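PDB 6N6Q: cytochrome P450 (CYP102L1) from Mycobacterium phage Adler, which probably acts as a haem-thiolate monooxygenase, using its bound iron protoporphyrin IX to activate oxygen for the oxidation of an organic substrate. Local coordinates for residues A[291-296]-A[339-344]; A[37-42]-A[370-375]; A[229-234]-A[246-251]; A[30-35]-A[52-57]. One frame throughout, in Å; residues are numbered along the deposited sequence.

Contact 1 (A[291-296]-A[339-344])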
loop_
_atom_site.group_PDB
_atom_site.type_symbol
_atom_site.label_atom_id
_atom_site.label_comp_id
_atom_site.label_asym_id
_atom_site.label_seq_id
_atom_site.Cartn_x
_atom_site.Cartn_y
_atom_site.Cartn_z
ATOM N N LEU A 291 -5.280 -5.813 12.553
ATOM C CA LEU A 291 -5.761 -7.030 13.197
ATOM C C LEU A 291 -4.897 -7.396 14.397
ATOM O O LEU A 291 -5.412 -7.865 15.420
ATOM C CB LEU A 291 -5.804 -8.181 12.192
ATOM C CG LEU A 291 -6.961 -8.132 11.194
ATOM C CD1 LEU A 291 -6.895 -9.306 10.229
ATOM C CD2 LEU A 291 -8.284 -8.117 11.933
ATOM N N HIS A 292 -3.582 -7.186 14.294
ATOM C CA HIS A 292 -2.701 -7.470 15.421
ATOM C C HIS A 292 -3.014 -6.562 16.605
ATOM O O HIS A 292 -3.152 -7.029 17.741
ATOM C CB HIS A 292 -1.239 -7.309 15.008
ATOM C CG HIS A 292 -0.300 -7.203 16.169
ATOM N ND1 HIS A 292 0.087 -8.296 16.914
ATOM C CD2 HIS A 292 0.310 -6.132 16.727
ATOM C CE1 HIS A 292 0.906 -7.903 17.873
ATOM N NE2 HIS A 292 1.057 -6.594 17.783
ATOM N N PHE A 293 -3.128 -5.256 16.356
ATOM C CA PHE A 293 -3.366 -4.321 17.450
ATOM C C PHE A 293 -4.773 -4.464 18.020
ATOM O O PHE A 293 -4.992 -4.163 19.199
ATOM C CB PHE A 293 -3.106 -2.891 16.978
ATOM C CG PHE A 293 -1.645 -2.557 16.842
ATOM C CD1 PHE A 293 -0.757 -2.848 17.865
ATOM C CD2 PHE A 293 -1.156 -1.966 15.686
ATOM C CE1 PHE A 293 0.589 -2.546 17.745
ATOM C CE2 PHE A 293 0.189 -1.661 15.560
ATOM C CZ PHE A 293 1.062 -1.954 16.589
ATOM N N LEU A 294 -5.733 -4.923 17.213
ATOM C CA LEU A 294 -7.059 -5.217 17.749
ATOM C C LEU A 294 -7.057 -6.499 18.569
ATOM O O LEU A 294 -7.797 -6.605 19.553
ATOM C CB LEU A 294 -8.082 -5.316 16.616
ATOM C CG LEU A 294 -8.508 -4.016 15.931
ATOM C CD1 LEU A 294 -9.341 -4.319 14.695
ATOM C CD2 LEU A 294 -9.278 -3.119 16.888
ATOM N N ALA A 295 -6.238 -7.479 18.188
ATOM C CA ALA A 295 -6.143 -8.726 18.934
ATOM C C ALA A 295 -5.266 -8.614 20.174
ATOM O O ALA A 295 -5.207 -9.569 20.956
ATOM C CB ALA A 295 -5.604 -9.840 18.032
ATOM N N THR A 296 -4.596 -7.483 20.374
ATOM C CA THR A 296 -3.656 -7.298 21.475
ATOM C C THR A 296 -4.132 -6.303 22.522
ATOM O O THR A 296 -4.002 -6.568 23.719
ATOM C CB THR A 296 -2.295 -6.852 20.924
ATOM O OG1 THR A 296 -1.682 -7.945 20.226
ATOM C CG2 THR A 296 -1.373 -6.386 22.044
ATOM N N LEU A 339 -1.494 3.013 10.491
ATOM C CA LEU A 339 -0.678 3.607 9.440
ATOM C C LEU A 339 0.324 4.612 9.985
ATOM O O LEU A 339 1.279 4.958 9.283
ATOM C CB LEU A 339 -1.571 4.271 8.391
ATOM C CG LEU A 339 -2.341 3.300 7.494
ATOM C CD1 LEU A 339 -3.227 4.052 6.514
ATOM C CD2 LEU A 339 -1.375 2.386 6.757
ATOM N N ARG A 340 0.129 5.094 11.214
ATOM C CA ARG A 340 1.132 5.947 11.838
ATOM C C ARG A 340 2.245 5.109 12.455
ATOM O O ARG A 340 3.419 5.255 12.101
ATOM C CB ARG A 340 0.489 6.844 12.898
ATOM C CG ARG A 340 1.453 7.858 13.498
ATOM C CD ARG A 340 0.923 8.459 14.788
ATOM N NE ARG A 340 0.822 7.465 15.852
ATOM C CZ ARG A 340 1.836 7.097 16.627
ATOM N NH1 ARG A 340 3.034 7.640 16.458
ATOM N NH2 ARG A 340 1.655 6.185 17.570
ATOM N N LEU A 341 1.886 4.211 13.377
ATOM C CA LEU A 341 2.896 3.429 14.081
ATOM C C LEU A 341 3.698 2.554 13.126
ATOM O O LEU A 341 4.894 2.327 13.348
ATOM C CB LEU A 341 2.236 2.575 15.164
ATOM C CG LEU A 341 3.135 2.179 16.336
ATOM C CD1 LEU A 341 3.713 3.420 16.997
ATOM C CD2 LEU A 341 2.365 1.343 17.346
ATOM N N TRP A 342 3.069 2.063 12.061
ATOM C CA TRP A 342 3.752 1.239 11.065
ATOM C C TRP A 342 3.212 1.572 9.685
ATOM O O TRP A 342 2.305 0.902 9.177
ATOM C CB TRP A 342 3.593 -0.251 11.370
ATOM C CG TRP A 342 4.306 -0.669 12.612
ATOM C CD1 TRP A 342 3.759 -0.856 13.848
ATOM C CD2 TRP A 342 5.706 -0.938 12.748
ATOM N NE1 TRP A 342 4.731 -1.234 14.743
ATOM C CE2 TRP A 342 5.935 -1.290 14.094
ATOM C CE3 TRP A 342 6.787 -0.919 11.862
ATOM C CZ2 TRP A 342 7.202 -1.618 14.574
ATOM C CZ3 TRP A 342 8.045 -1.245 12.341
ATOM C CH2 TRP A 342 8.241 -1.592 13.686
ATOM N N PRO A 343 3.757 2.601 9.039
ATOM C CA PRO A 343 3.315 2.921 7.678
ATOM C C PRO A 343 3.826 1.892 6.688
ATOM O O PRO A 343 5.039 1.777 6.481
ATOM C CB PRO A 343 3.912 4.311 7.422
ATOM C CG PRO A 343 5.020 4.475 8.434
ATOM C CD PRO A 343 4.971 3.340 9.423
ATOM N N VAL A 344 2.909 1.127 6.088
ATOM C CA VAL A 344 3.309 0.056 5.180
ATOM C C VAL A 344 4.130 0.608 4.024
ATOM O O VAL A 344 5.043 -0.060 3.527
ATOM C CB VAL A 344 2.072 -0.722 4.689
ATOM C CG1 VAL A 344 1.428 -1.463 5.849
ATOM C CG2 VAL A 344 1.071 0.215 4.034
#
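F293, whose ring spans the gap to L341 and W342, follows H292, whose carbonyl O accepts a 3.0 Å hydrogen bond from the T296 OG1 hydroxyl. That hydroxyl lies above the carbonyl plane, with a C=O...donor angle of 144°, as threonine can do within a helical turn by bonding to the residue four places back. The contact itself is apolar. F293 has its CG anti to the carbonyl carbon (chi1 -75°), and its far ring corner enters the angle between two side chains at the end of helix 329-341. F293 CZ touches L341 CD2 at 3.6 Å and W342 CD1 at 4.0 Å. The phenyl and indole meet edge against edge, each lying near the plane of the other, while the two side chains cross at about a right angle. Within the helix, H292 CD2 sits 3.6 Å above one face of the F293 ring, towards its rim. F293 also stacks on F391 and W342 on F289, so large flat side chains suit this place. Next to L341, R340 pairs with E337 and is held by the carbonyls of H379 and A388. E337 and R340 form the ExxR motif of the cytochrome P450 K helix; the residues that follow it, L341 and W342, pack on the long helix 265-296, with V344 just beyond touching the haem.

Contact 2 (A[37-42]-A[370-375])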
loop_
_atom_site.group_PDB
_atom_site.type_symbol
_atom_site.label_atom_id
_atom_site.label_comp_id
_atom_site.label_asym_id
_atom_site.label_seq_id
_atom_site.Cartn_x
_atom_site.Cartn_y
_atom_site.Cartn_z
ATOM N N GLN A 37 13.792 0.591 9.479
ATOM C CA GLN A 37 13.883 0.521 10.932
ATOM C C GLN A 37 15.287 0.854 11.426
ATOM O O GLN A 37 15.442 1.374 12.538
ATOM C CB GLN A 37 13.457 -0.865 11.422
ATOM C CG GLN A 37 12.003 -1.197 11.122
ATOM C CD GLN A 37 11.678 -2.661 11.333
ATOM O OE1 GLN A 37 11.944 -3.223 12.395
ATOM N NE2 GLN A 37 11.099 -3.288 10.316
ATOM N N GLY A 38 16.312 0.563 10.616
ATOM C CA GLY A 38 17.672 0.924 10.982
ATOM C C GLY A 38 17.938 2.408 10.819
ATOM O O GLY A 38 18.636 3.018 11.635
ATOM N N LEU A 39 17.363 3.014 9.776
ATOM C CA LEU A 39 17.513 4.451 9.580
ATOM C C LEU A 39 16.824 5.240 10.682
ATOM O O LEU A 39 17.315 6.302 11.080
ATOM C CB LEU A 39 16.962 4.857 8.214
ATOM C CG LEU A 39 17.686 4.292 6.992
ATOM C CD1 LEU A 39 16.961 4.666 5.703
ATOM C CD2 LEU A 39 19.125 4.778 6.958
ATOM N N THR A 40 15.696 4.738 11.189
ATOM C CA THR A 40 14.994 5.422 12.270
ATOM C C THR A 40 15.836 5.446 13.540
ATOM O O THR A 40 15.952 6.485 14.200
ATOM C CB THR A 40 13.644 4.749 12.526
ATOM O OG1 THR A 40 12.804 4.905 11.375
ATOM C CG2 THR A 40 12.952 5.362 13.737
ATOM N N ARG A 41 16.433 4.305 13.899
ATOM C CA ARG A 41 17.337 4.277 15.044
ATOM C C ARG A 41 18.556 5.156 14.797
ATOM O O ARG A 41 19.033 5.844 15.707
ATOM C CB ARG A 41 17.763 2.840 15.347
ATOM C CG ARG A 41 16.608 1.901 15.648
ATOM C CD ARG A 41 17.099 0.582 16.226
ATOM N NE ARG A 41 15.995 -0.326 16.529
ATOM C CZ ARG A 41 15.262 -0.270 17.637
ATOM N NH1 ARG A 41 15.510 0.656 18.554
ATOM N NH2 ARG A 41 14.277 -1.137 17.828
ATOM N N GLU A 42 19.068 5.149 13.565
ATOM C CA GLU A 42 20.188 6.014 13.212
ATOM C C GLU A 42 19.805 7.487 13.277
ATOM O O GLU A 42 20.639 8.328 13.635
ATOM C CB GLU A 42 20.697 5.647 11.815
ATOM C CG GLU A 42 21.594 6.684 11.150
ATOM C CD GLU A 42 22.924 6.858 11.851
ATOM O OE1 GLU A 42 23.606 7.872 11.594
ATOM O OE2 GLU A 42 23.287 5.982 12.660
ATOM N N TRP A 370 18.277 14.206 -4.761
ATOM C CA TRP A 370 17.163 13.471 -4.184
ATOM C C TRP A 370 17.443 13.092 -2.737
ATOM O O TRP A 370 18.587 12.834 -2.350
ATOM C CB TRP A 370 16.834 12.213 -5.008
ATOM C CG TRP A 370 18.016 11.372 -5.372
ATOM C CD1 TRP A 370 18.918 11.613 -6.367
ATOM C CD2 TRP A 370 18.413 10.139 -4.760
ATOM N NE1 TRP A 370 19.860 10.612 -6.405
ATOM C CE2 TRP A 370 19.571 9.694 -5.430
ATOM C CE3 TRP A 370 17.906 9.370 -3.710
ATOM C CZ2 TRP A 370 20.228 8.516 -5.083
ATOM C CZ3 TRP A 370 18.559 8.202 -3.366
ATOM C CH2 TRP A 370 19.708 7.786 -4.051
ATOM N N VAL A 371 16.373 13.072 -1.939
ATOM C CA VAL A 371 16.418 12.689 -0.536
ATOM C C VAL A 371 15.305 11.680 -0.274
ATOM O O VAL A 371 14.429 11.452 -1.109
ATOM C CB VAL A 371 16.275 13.900 0.411
ATOM C CG1 VAL A 371 17.387 14.913 0.165
ATOM C CG2 VAL A 371 14.906 14.543 0.239
ATOM N N PHE A 372 15.349 11.081 0.914
ATOM C CA PHE A 372 14.359 10.106 1.350
ATOM C C PHE A 372 13.653 10.647 2.583
ATOM O O PHE A 372 14.305 10.985 3.577
ATOM C CB PHE A 372 15.012 8.755 1.653
ATOM C CG PHE A 372 14.061 7.718 2.186
ATOM C CD1 PHE A 372 13.153 7.090 1.348
ATOM C CD2 PHE A 372 14.089 7.357 3.523
ATOM C CE1 PHE A 372 12.282 6.130 1.836
ATOM C CE2 PHE A 372 13.221 6.397 4.017
ATOM C CZ PHE A 372 12.318 5.783 3.172
ATOM N N VAL A 373 12.328 10.736 2.514
ATOM C CA VAL A 373 11.510 11.109 3.661
ATOM C C VAL A 373 11.178 9.831 4.420
ATOM O O VAL A 373 10.469 8.961 3.907
ATOM C CB VAL A 373 10.240 11.851 3.230
ATOM C CG1 VAL A 373 9.322 12.066 4.423
ATOM C CG2 VAL A 373 10.597 13.180 2.578
ATOM N N ASN A 374 11.701 9.706 5.637
ATOM C CA ASN A 374 11.478 8.525 6.469
ATOM C C ASN A 374 10.180 8.729 7.242
ATOM O O ASN A 374 10.167 9.363 8.302
ATOM C CB ASN A 374 12.661 8.295 7.404
ATOM C CG ASN A 374 12.602 6.952 8.111
ATOM O OD1 ASN A 374 11.532 6.375 8.292
ATOM N ND2 ASN A 374 13.762 6.450 8.519
ATOM N N LEU A 375 9.080 8.187 6.710
ATOM C CA LEU A 375 7.786 8.338 7.370
ATOM C C LEU A 375 7.736 7.565 8.681
ATOM O O LEU A 375 7.153 8.040 9.662
ATOM C CB LEU A 375 6.660 7.877 6.446
ATOM C CG LEU A 375 6.317 8.771 5.256
ATOM C CD1 LEU A 375 5.374 8.044 4.318
ATOM C CD2 LEU A 375 5.699 10.074 5.739
#
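N374 presents its amide to T40 across the contact, the two side chains crossing at about a right angle. The bond from N374 ND2 to T40 OG1 is weak, 3.4 Å long and bent to 129° at the hydrogen. Both groups have stronger partners elsewhere: N374 OD1 caps the backbone N of A377, and T40 OG1 bonds with H376 ND1 and with the carbonyl O of V36 on its own helix. Asparagine suits the N-cap position because its short side chain can turn a carbonyl oxygen towards the first turn of the following helix. With CG anti to the backbone N (chi1 -170°), the amide reaches over to helix 37-42 while OD1 serves as the cap. The same ND2 comes within 3.6 Å of L39 CB, so the amide nitrogen lies beside the leucine as well as the threonine. Two residues earlier on the strand, F372 also directs its side chain at the helix. Its CE2 meets L39 CD1 at 4.5 Å, an oblique and loose approach of one leucine methyl to the ring. Leucine fits here as a branched apolar side chain, for it also packs on V61, Q52 and I54. The segments of helix 37-42 and strand 370-374 run nearly perpendicular, at 87°, their axes 10.3 Å apart. Helix 35-43 therefore lies across one side of the mixed sheet; V371 and V373 touch helix 65-71, and strand 370-374 runs between strands 58-62 and 347-352.

Contact 3 (A[229-234]-A[246-251])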
loop_
_atom_site.group_PDB
_atom_site.type_symbol
_atom_site.label_atom_id
_atom_site.label_comp_id
_atom_site.label_asym_id
_atom_site.label_seq_id
_atom_site.Cartn_x
_atom_site.Cartn_y
_atom_site.Cartn_z
ATOM N N ASP A 229 -2.928 -8.725 -21.647
ATOM C CA ASP A 229 -3.461 -8.449 -22.977
ATOM C C ASP A 229 -4.785 -9.170 -23.193
ATOM O O ASP A 229 -5.708 -8.620 -23.806
ATOM C CB ASP A 229 -2.452 -8.856 -24.052
ATOM C CG ASP A 229 -1.292 -7.884 -24.165
ATOM O OD1 ASP A 229 -1.468 -6.698 -23.813
ATOM O OD2 ASP A 229 -0.206 -8.306 -24.614
ATOM N N LYS A 230 -4.896 -10.403 -22.695
ATOM C CA LYS A 230 -6.148 -11.139 -22.826
ATOM C C LYS A 230 -7.267 -10.461 -22.044
ATOM O O LYS A 230 -8.414 -10.420 -22.502
ATOM C CB LYS A 230 -5.961 -12.586 -22.365
ATOM C CG LYS A 230 -7.138 -13.494 -22.692
ATOM C CD LYS A 230 -6.768 -14.964 -22.548
ATOM C CE LYS A 230 -7.899 -15.867 -23.026
ATOM N NZ LYS A 230 -7.513 -17.307 -23.016
ATOM N N ILE A 231 -6.951 -9.918 -20.867
ATOM C CA ILE A 231 -7.947 -9.173 -20.101
ATOM C C ILE A 231 -8.379 -7.927 -20.865
ATOM O O ILE A 231 -9.551 -7.531 -20.830
ATOM C CB ILE A 231 -7.393 -8.829 -18.706
ATOM C CG1 ILE A 231 -7.076 -10.111 -17.933
ATOM C CG2 ILE A 231 -8.375 -7.965 -17.930
ATOM C CD1 ILE A 231 -6.481 -9.873 -16.563
ATOM N N ILE A 232 -7.445 -7.300 -21.582
ATOM C CA ILE A 232 -7.778 -6.116 -22.367
ATOM C C ILE A 232 -8.610 -6.496 -23.586
ATOM O O ILE A 232 -9.607 -5.836 -23.903
ATOM C CB ILE A 232 -6.494 -5.367 -22.768
ATOM C CG1 ILE A 232 -5.786 -4.820 -21.526
ATOM C CG2 ILE A 232 -6.809 -4.245 -23.744
ATOM C CD1 ILE A 232 -4.371 -4.355 -21.784
ATOM N N ASP A 233 -8.226 -7.570 -24.283
ATOM C CA ASP A 233 -8.916 -7.948 -25.513
ATOM C C ASP A 233 -10.340 -8.419 -25.241
ATOM O O ASP A 233 -11.265 -8.069 -25.983
ATOM C CB ASP A 233 -8.129 -9.030 -26.250
ATOM C CG ASP A 233 -6.899 -8.485 -26.947
ATOM O OD1 ASP A 233 -6.961 -7.342 -27.451
ATOM O OD2 ASP A 233 -5.872 -9.196 -26.993
ATOM N N VAL A 234 -10.535 -9.218 -24.189
ATOM C CA VAL A 234 -11.868 -9.728 -23.875
ATOM C C VAL A 234 -12.823 -8.578 -23.571
ATOM O O VAL A 234 -13.975 -8.574 -24.020
ATOM C CB VAL A 234 -11.796 -10.732 -22.710
ATOM C CG1 VAL A 234 -13.189 -11.070 -22.206
ATOM C CG2 VAL A 234 -11.073 -11.996 -23.144
ATOM N N ASP A 246 -15.754 0.771 -15.248
ATOM C CA ASP A 246 -14.800 0.539 -14.177
ATOM C C ASP A 246 -13.434 1.097 -14.590
ATOM O O ASP A 246 -13.337 1.911 -15.515
ATOM C CB ASP A 246 -14.767 -0.958 -13.832
ATOM C CG ASP A 246 -14.371 -1.831 -15.011
ATOM O OD1 ASP A 246 -14.066 -1.290 -16.095
ATOM O OD2 ASP A 246 -14.365 -3.071 -14.852
ATOM N N MET A 247 -12.372 0.660 -13.910
ATOM C CA MET A 247 -11.040 1.181 -14.209
ATOM C C MET A 247 -10.578 0.763 -15.598
ATOM O O MET A 247 -10.001 1.571 -16.335
ATOM C CB MET A 247 -10.043 0.709 -13.151
ATOM C CG MET A 247 -10.416 1.098 -11.734
ATOM S SD MET A 247 -9.228 0.490 -10.525
ATOM C CE MET A 247 -10.050 0.938 -8.998
ATOM N N LEU A 248 -10.818 -0.495 -15.971
ATOM C CA LEU A 248 -10.417 -0.960 -17.294
ATOM C C LEU A 248 -11.232 -0.281 -18.388
ATOM O O LEU A 248 -10.698 0.046 -19.455
ATOM C CB LEU A 248 -10.556 -2.480 -17.374
ATOM C CG LEU A 248 -10.251 -3.154 -18.714
ATOM C CD1 LEU A 248 -8.889 -2.724 -19.237
ATOM C CD2 LEU A 248 -10.313 -4.663 -18.564
ATOM N N ASP A 249 -12.525 -0.053 -18.139
ATOM C CA ASP A 249 -13.366 0.604 -19.134
ATOM C C ASP A 249 -12.881 2.019 -19.422
ATOM O O ASP A 249 -12.801 2.430 -20.585
ATOM C CB ASP A 249 -14.819 0.627 -18.665
ATOM C CG ASP A 249 -15.492 -0.726 -18.769
ATOM O OD1 ASP A 249 -15.211 -1.460 -19.742
ATOM O OD2 ASP A 249 -16.306 -1.057 -17.882
ATOM N N ILE A 250 -12.549 2.778 -18.377
ATOM C CA ILE A 250 -12.106 4.154 -18.576
ATOM C C ILE A 250 -10.776 4.190 -19.321
ATOM O O ILE A 250 -10.539 5.081 -20.146
ATOM C CB ILE A 250 -12.030 4.890 -17.226
ATOM C CG1 ILE A 250 -13.421 4.973 -16.595
ATOM C CG2 ILE A 250 -11.455 6.288 -17.404
ATOM C CD1 ILE A 250 -13.460 5.746 -15.289
ATOM N N MET A 251 -9.892 3.223 -19.056
ATOM C CA MET A 251 -8.624 3.181 -19.776
ATOM C C MET A 251 -8.826 2.862 -21.253
ATOM O O MET A 251 -8.011 3.266 -22.091
ATOM C CB MET A 251 -7.677 2.165 -19.133
ATOM C CG MET A 251 -7.028 2.665 -17.849
ATOM S SD MET A 251 -5.768 1.553 -17.188
ATOM C CE MET A 251 -6.739 0.083 -16.872
#
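L248 meets helix 229-234 most closely through one methyl, CD2, which sits 3.7 Å from I231 O and 3.9 Å from I231 CG2. The chi1 of 177° puts CG of L248 anti to the backbone N and sends the branched end towards the neighbouring helix, where one methyl rests against a backbone carbonyl and a beta-branched side chain. The second methyl is held less closely: L248 CD1 is 4.4 Å from I232 CG1. I231 turns its CG2 to the leucine while its longer branch leads away; I231 also touches Y171, and I232 packs on I268. Isoleucine suits this buried seam as a bulky apolar, beta-branched residue that a helix tolerates. In P450 terms the G helix, 212-237, here meets the short H helix, 247-253, with the long helix 265-296 close by. A capping box starts the H helix: D249 N donates to D246 OD1 at 2.8 Å and 157°, nearly in line with the C-O bond, and D246 N donates to D249 OD2 at 3.3 Å and 166°. This brings D246 OD1 and D249 OD2, two acceptors, to 2.9 Å; any repulsion between them would probably be eased by R235, which forms salt bridges with both carboxylates. The solvent side of the G helix is quite different in character, carrying the exposed K230 and D233, polar chains that suit water and take no part in the packing against L248.

Contact 4 (A[30-35]-A[52-57])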
loop_
_atom_site.group_PDB
_atom_site.type_symbol
_atom_site.label_atom_id
_atom_site.label_comp_id
_atom_site.label_asym_id
_atom_site.label_seq_id
_atom_site.Cartn_x
_atom_site.Cartn_y
_atom_site.Cartn_z
ATOM N N VAL A 30 24.496 0.290 14.349
ATOM C CA VAL A 30 23.146 0.102 13.837
ATOM C C VAL A 30 23.145 -1.069 12.867
ATOM O O VAL A 30 24.053 -1.204 12.039
ATOM C CB VAL A 30 22.611 1.376 13.150
ATOM C CG1 VAL A 30 21.176 1.171 12.687
ATOM C CG2 VAL A 30 22.705 2.564 14.089
ATOM N N ASP A 31 22.125 -1.915 12.972
ATOM C CA ASP A 31 21.919 -3.025 12.051
ATOM C C ASP A 31 20.895 -2.607 11.004
ATOM O O ASP A 31 19.729 -2.362 11.335
ATOM C CB ASP A 31 21.451 -4.273 12.797
ATOM C CG ASP A 31 21.451 -5.512 11.919
ATOM O OD1 ASP A 31 21.926 -5.430 10.765
ATOM O OD2 ASP A 31 20.977 -6.569 12.386
ATOM N N PHE A 32 21.329 -2.522 9.746
ATOM C CA PHE A 32 20.462 -2.128 8.642
ATOM C C PHE A 32 19.932 -3.327 7.863
ATOM O O PHE A 32 19.625 -3.205 6.670
ATOM C CB PHE A 32 21.194 -1.165 7.707
ATOM C CG PHE A 32 21.552 0.145 8.349
ATOM C CD1 PHE A 32 20.607 1.149 8.476
ATOM C CD2 PHE A 32 22.832 0.371 8.826
ATOM C CE1 PHE A 32 20.932 2.353 9.067
ATOM C CE2 PHE A 32 23.161 1.573 9.419
ATOM C CZ PHE A 32 22.209 2.565 9.540
ATOM N N ALA A 33 19.831 -4.491 8.511
ATOM C CA ALA A 33 19.150 -5.626 7.896
ATOM C C ALA A 33 17.722 -5.251 7.521
ATOM O O ALA A 33 17.263 -5.527 6.406
ATOM C CB ALA A 33 19.167 -6.823 8.845
ATOM N N THR A 34 17.003 -4.621 8.450
ATOM C CA THR A 34 15.771 -3.922 8.123
ATOM C C THR A 34 16.134 -2.468 7.848
ATOM O O THR A 34 16.479 -1.739 8.792
ATOM C CB THR A 34 14.770 -4.022 9.265
ATOM O OG1 THR A 34 15.299 -3.368 10.426
ATOM C CG2 THR A 34 14.493 -5.481 9.598
ATOM N N PRO A 35 16.098 -2.010 6.592
ATOM C CA PRO A 35 16.676 -0.686 6.285
ATOM C C PRO A 35 15.971 0.476 6.967
ATOM O O PRO A 35 16.627 1.285 7.638
ATOM C CB PRO A 35 16.559 -0.610 4.756
ATOM C CG PRO A 35 16.456 -2.031 4.302
ATOM C CD PRO A 35 15.693 -2.735 5.378
ATOM N N GLN A 52 23.546 8.053 4.966
ATOM C CA GLN A 52 23.716 6.668 5.378
ATOM C C GLN A 52 23.823 5.773 4.151
ATOM O O GLN A 52 23.062 5.931 3.194
ATOM C CB GLN A 52 22.557 6.201 6.265
ATOM C CG GLN A 52 22.764 4.818 6.848
ATOM C CD GLN A 52 24.022 4.734 7.686
ATOM O OE1 GLN A 52 24.322 5.637 8.465
ATOM N NE2 GLN A 52 24.772 3.651 7.522
ATOM N N CYS A 53 24.768 4.836 4.195
ATOM C CA CYS A 53 24.887 3.786 3.186
ATOM C C CYS A 53 24.114 2.568 3.675
ATOM O O CYS A 53 24.494 1.943 4.670
ATOM C CB CYS A 53 26.351 3.432 2.934
ATOM S SG CYS A 53 27.282 4.632 1.954
ATOM N N ILE A 54 23.033 2.226 2.981
ATOM C CA ILE A 54 22.193 1.092 3.358
ATOM C C ILE A 54 22.487 -0.134 2.504
ATOM O O ILE A 54 22.639 -1.240 3.024
ATOM C CB ILE A 54 20.698 1.479 3.296
ATOM C CG1 ILE A 54 20.387 2.271 2.025
ATOM C CG2 ILE A 54 20.301 2.267 4.533
ATOM C CD1 ILE A 54 18.921 2.624 1.887
ATOM N N GLY A 55 22.573 0.041 1.189
ATOM C CA GLY A 55 22.887 -1.067 0.311
ATOM C C GLY A 55 23.762 -0.658 -0.853
ATOM O O GLY A 55 24.988 -0.576 -0.726
ATOM N N ASP A 56 23.137 -0.391 -1.995
ATOM C CA ASP A 56 23.841 0.002 -3.206
ATOM C C ASP A 56 23.971 1.510 -3.352
ATOM O O ASP A 56 24.406 1.980 -4.408
ATOM C CB ASP A 56 23.127 -0.570 -4.431
ATOM C CG ASP A 56 21.653 -0.207 -4.467
ATOM O OD1 ASP A 56 21.263 0.639 -5.300
ATOM O OD2 ASP A 56 20.883 -0.761 -3.651
ATOM N N PHE A 57 23.606 2.277 -2.329
ATOM C CA PHE A 57 23.628 3.726 -2.457
ATOM C C PHE A 57 23.676 4.364 -1.079
ATOM O O PHE A 57 23.289 3.761 -0.075
ATOM C CB PHE A 57 22.413 4.234 -3.245
ATOM C CG PHE A 57 21.089 3.854 -2.644
ATOM C CD1 PHE A 57 20.483 2.653 -2.975
ATOM C CD2 PHE A 57 20.441 4.706 -1.764
ATOM C CE1 PHE A 57 19.261 2.300 -2.429
ATOM C CE2 PHE A 57 19.218 4.361 -1.216
ATOM C CZ PHE A 57 18.627 3.157 -1.550
#
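With CG anti to the carbonyl carbon (chi1 -64°), F32 directs its ring at Q52, whose own chain leaves anti to the backbone N and then bends at chi2 (59°) to bring its amide alongside the ring, obliquely. The side chains come from opposite directions, with the amide and ring planes only 18° apart. F32 CE2 lies 3.2 Å from Q52 NE2, and F32 CZ lies 3.4 Å from Q52 CD. Glutamine suits this place, since its flat amide can run at a small angle to the ring plane beside the phenyl while NE2, the amide atom nearest CE2, also makes a weak hydrogen bond to C53 O, 3.3 Å away. Just past the strand, I54 brings CG2 to 4.1 Å from F32 CD1, the two side chains crossing at about a right angle. V30 CG1 sits 3.6 Å above one face of the phenyl, towards the rim. F32 also packs on L39, so the phenylalanine bridges the incoming chain, helix 35-43 and the strand end. Beside it, A33 N donates to D31 OD1 at 3.2 Å, an Asx turn that bends the backbone ahead of the helix, where P35 stands in the first turn. The whole is a surface contact: the N-terminal loop lies against the strand end and the start of the turn of the beta hairpin 49-53/58-62, at the outer edge of the P450 beta sheet.

In the fold
From the N terminus the chain first opens contact 4 with residues 30-35, then contact 2 with helix 37-42. Contact 4 closes soon after, at 52-57, while contact 2 waits until strand 370-374, so the two cross. They touch through G38 and L39, and together join the N-terminal loop, helix 35-43 and the sheet. Within the long loop of contact 2 lie contact 3, a short closure between the G and H helices, and later contact 1, linking helix 265-296 to the K helix. Contact 1 touches contact 2 where W342 meets Q37, whereas contact 3 lies across the chain's centre, about 35 Å from contact 1 between centres.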